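Local coordinates for protein beta-glucosidase (Chaetomella raphigera, PDB 6JXG) that probably hydrolyses terminal, non-reducing beta-D-glucosyl residues with release of beta-D-glucose, as a secreted glycoside hydrolase of family 3 in cellulose breakdown, at residues A[81-86]-A[653-658]; A[630-635]-A[664-669]. One frame throughout, in Å; residues are numbered along the deposited sequence.

Contact 1 (A[81-86]-A[653-658])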
loop_
_atom_site.group_PDB
_atom_site.type_symbol
_atom_site.label_atom_id
_atom_site.label_comp_id
_atom_site.label_asym_id
_atom_site.label_seq_id
_atom_site.Cartn_x
_atom_site.Cartn_y
_atom_site.Cartn_z
ATOM N N THR A 81 -0.736 -6.606 -8.304
ATOM C CA THR A 81 -1.150 -6.640 -9.701
ATOM C C THR A 81 -0.137 -6.127 -10.634
ATOM O O THR A 81 -0.246 -6.426 -11.823
ATOM C CB THR A 81 -2.403 -5.764 -9.961
ATOM O OG1 THR A 81 -2.013 -4.367 -9.856
ATOM C CG2 THR A 81 -3.494 -6.161 -8.980
ATOM N N TRP A 82 0.785 -5.288 -10.120
ATOM C CA TRP A 82 1.794 -4.583 -10.891
ATOM C C TRP A 82 1.153 -3.871 -12.125
ATOM O O TRP A 82 1.763 -3.791 -13.200
ATOM C CB TRP A 82 2.903 -5.519 -11.372
ATOM C CG TRP A 82 3.729 -6.084 -10.309
ATOM C CD1 TRP A 82 3.325 -6.970 -9.344
ATOM C CD2 TRP A 82 5.150 -5.900 -10.110
ATOM N NE1 TRP A 82 4.387 -7.281 -8.503
ATOM C CE2 TRP A 82 5.516 -6.653 -8.945
ATOM C CE3 TRP A 82 6.139 -5.167 -10.769
ATOM C CZ2 TRP A 82 6.813 -6.698 -8.453
ATOM C CZ3 TRP A 82 7.450 -5.236 -10.281
ATOM C CH2 TRP A 82 7.758 -5.999 -9.131
ATOM N N ASP A 83 -0.111 -3.448 -11.956
ATOM C CA ASP A 83 -0.940 -2.941 -13.097
ATOM C C ASP A 83 -1.345 -1.488 -12.828
ATOM O O ASP A 83 -2.258 -1.261 -12.091
ATOM C CB ASP A 83 -2.131 -3.865 -13.328
ATOM C CG ASP A 83 -2.924 -3.469 -14.571
ATOM O OD1 ASP A 83 -2.758 -2.303 -14.995
ATOM O OD2 ASP A 83 -3.585 -4.345 -15.122
ATOM N N ILE A 84 -0.587 -0.508 -13.346
ATOM C CA ILE A 84 -0.901 0.877 -13.014
ATOM C C ILE A 84 -2.311 1.345 -13.364
ATOM O O ILE A 84 -2.815 2.276 -12.751
ATOM C CB ILE A 84 0.124 1.883 -13.598
ATOM C CG1 ILE A 84 0.190 1.794 -15.114
ATOM C CG2 ILE A 84 1.417 1.703 -12.865
ATOM C CD1 ILE A 84 1.198 2.702 -15.807
ATOM N N SER A 85 -2.913 0.703 -14.359
ATOM C CA SER A 85 -4.261 1.000 -14.759
ATOM C C SER A 85 -5.251 0.582 -13.698
ATOM O O SER A 85 -6.165 1.345 -13.373
ATOM C CB SER A 85 -4.593 0.349 -16.063
ATOM O OG SER A 85 -5.873 0.847 -16.478
ATOM N N LEU A 86 -5.047 -0.587 -13.080
ATOM C CA LEU A 86 -5.948 -1.009 -12.011
ATOM C C LEU A 86 -5.717 -0.164 -10.778
ATOM O O LEU A 86 -6.659 0.107 -10.043
ATOM C CB LEU A 86 -5.730 -2.491 -11.683
ATOM C CG LEU A 86 -6.237 -3.418 -12.762
ATOM C CD1 LEU A 86 -5.925 -4.847 -12.370
ATOM C CD2 LEU A 86 -7.742 -3.208 -13.036
ATOM N N PHE A 653 8.531 -1.423 -14.761
ATOM C CA PHE A 653 7.734 -2.617 -14.957
ATOM C C PHE A 653 6.656 -2.304 -15.926
ATOM O O PHE A 653 6.213 -1.136 -16.016
ATOM C CB PHE A 653 7.176 -3.161 -13.621
ATOM C CG PHE A 653 6.314 -2.183 -12.848
ATOM C CD1 PHE A 653 6.882 -1.258 -11.994
ATOM C CD2 PHE A 653 4.934 -2.206 -12.970
ATOM C CE1 PHE A 653 6.092 -0.348 -11.329
ATOM C CE2 PHE A 653 4.116 -1.342 -12.275
ATOM C CZ PHE A 653 4.693 -0.410 -11.402
ATOM N N ASP A 654 6.192 -3.298 -16.641
ATOM C CA ASP A 654 5.172 -3.083 -17.680
ATOM C C ASP A 654 4.430 -4.402 -17.864
ATOM O O ASP A 654 5.035 -5.431 -18.084
ATOM C CB ASP A 654 5.866 -2.618 -18.989
ATOM C CG ASP A 654 4.877 -2.150 -20.067
ATOM O OD1 ASP A 654 3.675 -1.895 -19.698
ATOM O OD2 ASP A 654 5.297 -2.068 -21.260
ATOM N N LYS A 655 3.100 -4.392 -17.793
ATOM C CA LYS A 655 2.344 -5.622 -17.791
ATOM C C LYS A 655 1.699 -5.790 -19.182
ATOM O O LYS A 655 0.983 -4.880 -19.619
ATOM C CB LYS A 655 1.286 -5.560 -16.678
ATOM C CG LYS A 655 0.535 -6.897 -16.432
ATOM C CD LYS A 655 -0.260 -6.877 -15.154
ATOM C CE LYS A 655 -0.622 -8.277 -14.658
ATOM N NZ LYS A 655 -1.437 -8.253 -13.420
ATOM N N ILE A 656 1.928 -6.916 -19.846
ATOM C CA ILE A 656 1.456 -7.114 -21.209
ATOM C C ILE A 656 0.636 -8.366 -21.330
ATOM O O ILE A 656 0.988 -9.433 -20.847
ATOM C CB ILE A 656 2.636 -7.135 -22.207
ATOM C CG1 ILE A 656 2.164 -7.205 -23.642
ATOM C CG2 ILE A 656 3.643 -8.224 -21.901
ATOM C CD1 ILE A 656 3.264 -6.915 -24.656
ATOM N N SER A 657 -0.497 -8.197 -21.956
ATOM C CA SER A 657 -1.416 -9.294 -22.147
ATOM C C SER A 657 -1.245 -9.865 -23.555
ATOM O O SER A 657 -1.214 -9.125 -24.503
ATOM C CB SER A 657 -2.841 -8.799 -21.851
ATOM O OG SER A 657 -3.638 -9.869 -22.228
ATOM N N LEU A 658 -1.052 -11.183 -23.670
ATOM C CA LEU A 658 -0.747 -11.831 -24.945
ATOM C C LEU A 658 -1.492 -13.137 -25.174
ATOM O O LEU A 658 -1.587 -14.001 -24.234
ATOM C CB LEU A 658 0.730 -12.132 -25.054
ATOM C CG LEU A 658 1.644 -10.893 -25.061
ATOM C CD1 LEU A 658 3.087 -11.365 -24.891
ATOM C CD2 LEU A 658 1.454 -10.090 -26.372
HETATM O O HOH W 1 -3.781 -6.936 -14.423
#

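Contact 2 (A[630-635]-A[664-669])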
loop_
_atom_site.group_PDB
_atom_site.type_symbol
_atom_site.label_atom_id
_atom_site.label_comp_id
_atom_site.label_asym_id
_atom_site.label_seq_id
_atom_site.Cartn_x
_atom_site.Cartn_y
_atom_site.Cartn_z
ATOM N N GLU A 630 1.980 -11.049 -18.733
ATOM C CA GLU A 630 3.292 -11.086 -18.082
ATOM C C GLU A 630 3.678 -9.708 -17.562
ATOM O O GLU A 630 3.459 -8.693 -18.238
ATOM C CB GLU A 630 4.327 -11.578 -19.094
ATOM C CG GLU A 630 5.779 -11.407 -18.689
ATOM C CD GLU A 630 6.222 -12.351 -17.592
ATOM O OE1 GLU A 630 7.417 -12.804 -17.625
ATOM O OE2 GLU A 630 5.409 -12.593 -16.682
ATOM N N VAL A 631 4.274 -9.667 -16.372
ATOM C CA VAL A 631 4.809 -8.444 -15.790
ATOM C C VAL A 631 6.310 -8.438 -16.047
ATOM O O VAL A 631 7.071 -9.097 -15.353
ATOM C CB VAL A 631 4.519 -8.315 -14.259
ATOM C CG1 VAL A 631 5.095 -7.023 -13.676
ATOM C CG2 VAL A 631 3.058 -8.348 -14.000
ATOM N N ALA A 632 6.721 -7.760 -17.134
ATOM C CA ALA A 632 8.158 -7.574 -17.390
ATOM C C ALA A 632 8.718 -6.545 -16.429
ATOM O O ALA A 632 8.077 -5.542 -16.165
ATOM C CB ALA A 632 8.375 -7.140 -18.778
ATOM N N GLN A 633 9.934 -6.768 -15.963
ATOM C CA GLN A 633 10.569 -5.981 -14.912
ATOM C C GLN A 633 11.940 -5.576 -15.359
ATOM O O GLN A 633 12.629 -6.391 -16.009
ATOM C CB GLN A 633 10.689 -6.744 -13.618
ATOM C CG GLN A 633 9.321 -7.151 -13.107
ATOM C CD GLN A 633 9.341 -8.307 -12.143
ATOM O OE1 GLN A 633 10.176 -8.377 -11.254
ATOM N NE2 GLN A 633 8.389 -9.207 -12.300
ATOM N N LEU A 634 12.312 -4.348 -14.981
ATOM C CA LEU A 634 13.630 -3.778 -15.206
ATOM C C LEU A 634 14.282 -3.452 -13.894
ATOM O O LEU A 634 13.724 -2.661 -13.111
ATOM C CB LEU A 634 13.502 -2.445 -15.937
ATOM C CG LEU A 634 14.635 -1.787 -16.705
ATOM C CD1 LEU A 634 14.651 -0.287 -16.694
ATOM C CD2 LEU A 634 15.980 -2.426 -16.713
ATOM N N TYR A 635 15.489 -3.990 -13.700
ATOM C CA TYR A 635 16.368 -3.777 -12.540
ATOM C C TYR A 635 17.687 -3.135 -13.066
ATOM O O TYR A 635 18.201 -3.449 -14.196
ATOM C CB TYR A 635 16.666 -5.086 -11.789
ATOM C CG TYR A 635 15.428 -5.731 -11.191
ATOM C CD1 TYR A 635 15.047 -5.477 -9.891
ATOM C CD2 TYR A 635 14.590 -6.517 -11.972
ATOM C CE1 TYR A 635 13.882 -6.047 -9.358
ATOM C CE2 TYR A 635 13.422 -7.083 -11.443
ATOM C CZ TYR A 635 13.053 -6.801 -10.151
ATOM O OH TYR A 635 11.880 -7.366 -9.675
ATOM N N GLY A 664 4.622 -8.870 -28.180
ATOM C CA GLY A 664 4.413 -7.413 -27.990
ATOM C C GLY A 664 5.643 -6.750 -27.435
ATOM O O GLY A 664 6.585 -7.412 -27.041
ATOM N N THR A 665 5.628 -5.430 -27.408
ATOM C CA THR A 665 6.720 -4.675 -26.823
ATOM C C THR A 665 6.411 -4.135 -25.420
ATOM O O THR A 665 5.329 -3.625 -25.185
ATOM C CB THR A 665 7.065 -3.543 -27.730
ATOM O OG1 THR A 665 7.557 -4.097 -28.984
ATOM C CG2 THR A 665 8.136 -2.690 -27.116
ATOM N N VAL A 666 7.342 -4.306 -24.506
ATOM C CA VAL A 666 7.312 -3.658 -23.179
ATOM C C VAL A 666 8.255 -2.503 -23.168
ATOM O O VAL A 666 9.256 -2.540 -23.805
ATOM C CB VAL A 666 7.553 -4.660 -22.010
ATOM C CG1 VAL A 666 6.423 -5.628 -22.017
ATOM C CG2 VAL A 666 8.875 -5.359 -22.119
ATOM N N THR A 667 7.898 -1.466 -22.420
ATOM C CA THR A 667 8.617 -0.198 -22.439
ATOM C C THR A 667 8.822 0.284 -21.045
ATOM O O THR A 667 7.863 0.256 -20.239
ATOM C CB THR A 667 7.804 0.813 -23.253
ATOM O OG1 THR A 667 7.827 0.366 -24.615
ATOM C CG2 THR A 667 8.349 2.178 -23.144
ATOM N N PHE A 668 10.053 0.684 -20.739
ATOM C CA PHE A 668 10.369 1.224 -19.425
ATOM C C PHE A 668 10.955 2.614 -19.623
ATOM O O PHE A 668 12.050 2.704 -20.135
ATOM C CB PHE A 668 11.399 0.340 -18.655
ATOM C CG PHE A 668 11.092 -1.134 -18.724
ATOM C CD1 PHE A 668 9.977 -1.662 -18.028
ATOM C CD2 PHE A 668 11.808 -1.971 -19.554
ATOM C CE1 PHE A 668 9.689 -3.039 -18.046
ATOM C CE2 PHE A 668 11.459 -3.352 -19.643
ATOM C CZ PHE A 668 10.410 -3.889 -18.865
ATOM N N ASN A 669 10.246 3.659 -19.177
ATOM C CA ASN A 669 10.780 5.037 -19.201
ATOM C C ASN A 669 11.442 5.421 -17.883
ATOM O O ASN A 669 10.835 5.286 -16.792
ATOM C CB ASN A 669 9.647 5.987 -19.558
ATOM C CG ASN A 669 9.089 5.717 -20.926
ATOM O OD1 ASN A 669 9.844 5.635 -21.915
ATOM N ND2 ASN A 669 7.775 5.536 -21.006
#

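Contact 1 (A[81-86]-A[653-658])
Trp82 and Phe653 form the aromatic half of this contact, an edge-to-face (T-shaped) pair with planes at 86° and centroids 5.4 Å apart. The six-membered ring of the indole points its edge at the face of Phe653, and Trp82 CE3 lies 3.6 Å from Phe653 CB. Phe653 CG sits between its own backbone N and carbonyl carbon (chi1 58°), which brings the ring alongside the loop, so that Trp82 O lies near the ring plane, 3.5 Å from Phe653 CE2. The CG2 methyl of beta-branched Ile84 lies 4.1 Å from Phe653 CE2. Tyr132 and Leu133 of helix 131-147 also touch Phe653, while Trp82 NE1 is hydrogen-bonded to Lys528 O. Without the ring, as with an alanine here, the indole edge would probably lose the aromatic face it points at, and a gap would open beside Ile84.

The polar half belongs to Lys655, whose extended chain passes Asp83 CB and carries NZ to Thr81 O at 2.7 Å, in the carbonyl plane and on a lone pair. NZ is also hydrogen-bonded to Ser526 OG and to a water, which donates to Asp83 OD2 at 2.7 Å. Asp83 is the N-cap of helix 84-100: OD1 accepts weakly from Ser85 N and Leu86 N. Asp83 N donates to Thr81 OG1 in an ST turn, and the same hydroxyl is hydrogen-bonded to Thr78 O.

Lysine suits this turn, where Thr81 O accepts from its ammonium directly and the capping carboxylate through water; the opposite charges probably favour each other across this join between the fibronectin type III-like region and the N-terminal one.

Contact 2 (A[630-635]-A[664-669])
Phe668 rises from strand 663-671 as the main bump, and the small side chain of Ala632 provides the hollow beside it. Ala632 CB lies at the ring edge, in its plane, 3.8 Å from Phe668 CZ, while Phe668 CE1 approaches Ala632 O at 3.5 Å. Leu634 closes one face of the ring: its CB stands over the ring centre in a CH-pi contact, 4.0 Å from the centroid and 12° off the normal. With CG anti to the backbone N (chi1 -160°), the leucine bends back over the root of the phenylalanine, where CD1 meets Phe668 CB at 3.8 Å. The two strands belong to different antiparallel sheets, packed face to face as in the beta-sandwich of fibronectin type III-like domains; their short axes approach to 8.3 Å and run at 37° to each other, with no hydrogen bond between them. Such a core asks for apolar residues at alternate positions, here Ala632 and Leu634 against Val666 and Phe668. Two residues earlier on the same strand as the phenylalanine, Val666 sits next to it against the same methyl, its CG2 branch 3.8 Å from Ala632 CB. Beyond these two strands, Tyr584 touches Ala632, and Val616 and Val620 of strand 612-622 touch Phe668 and Val666 respectively.

From the N terminus the chain first lays down 81-86, at the start of helix 84-100, and meets it again at 653-658; contact 1 thus closes a loop of 566 intervening residues and ties the family 3 N-terminal domain region to the fibronectin type III-like one. Before that return it passes through 630-635, which is joined to 664-669 by contact 2 across just 28 residues. The segments therefore alternate, and the two loops cross instead of nesting. Strands 628-637 and 649-658 are neighbours in one sheet, so one layer faces the turn leading into helix 84-100 through contact 1 and the second sheet through contact 2. Asp654 OD2 to Thr667 N and Trp82 against Val631 link the two directly.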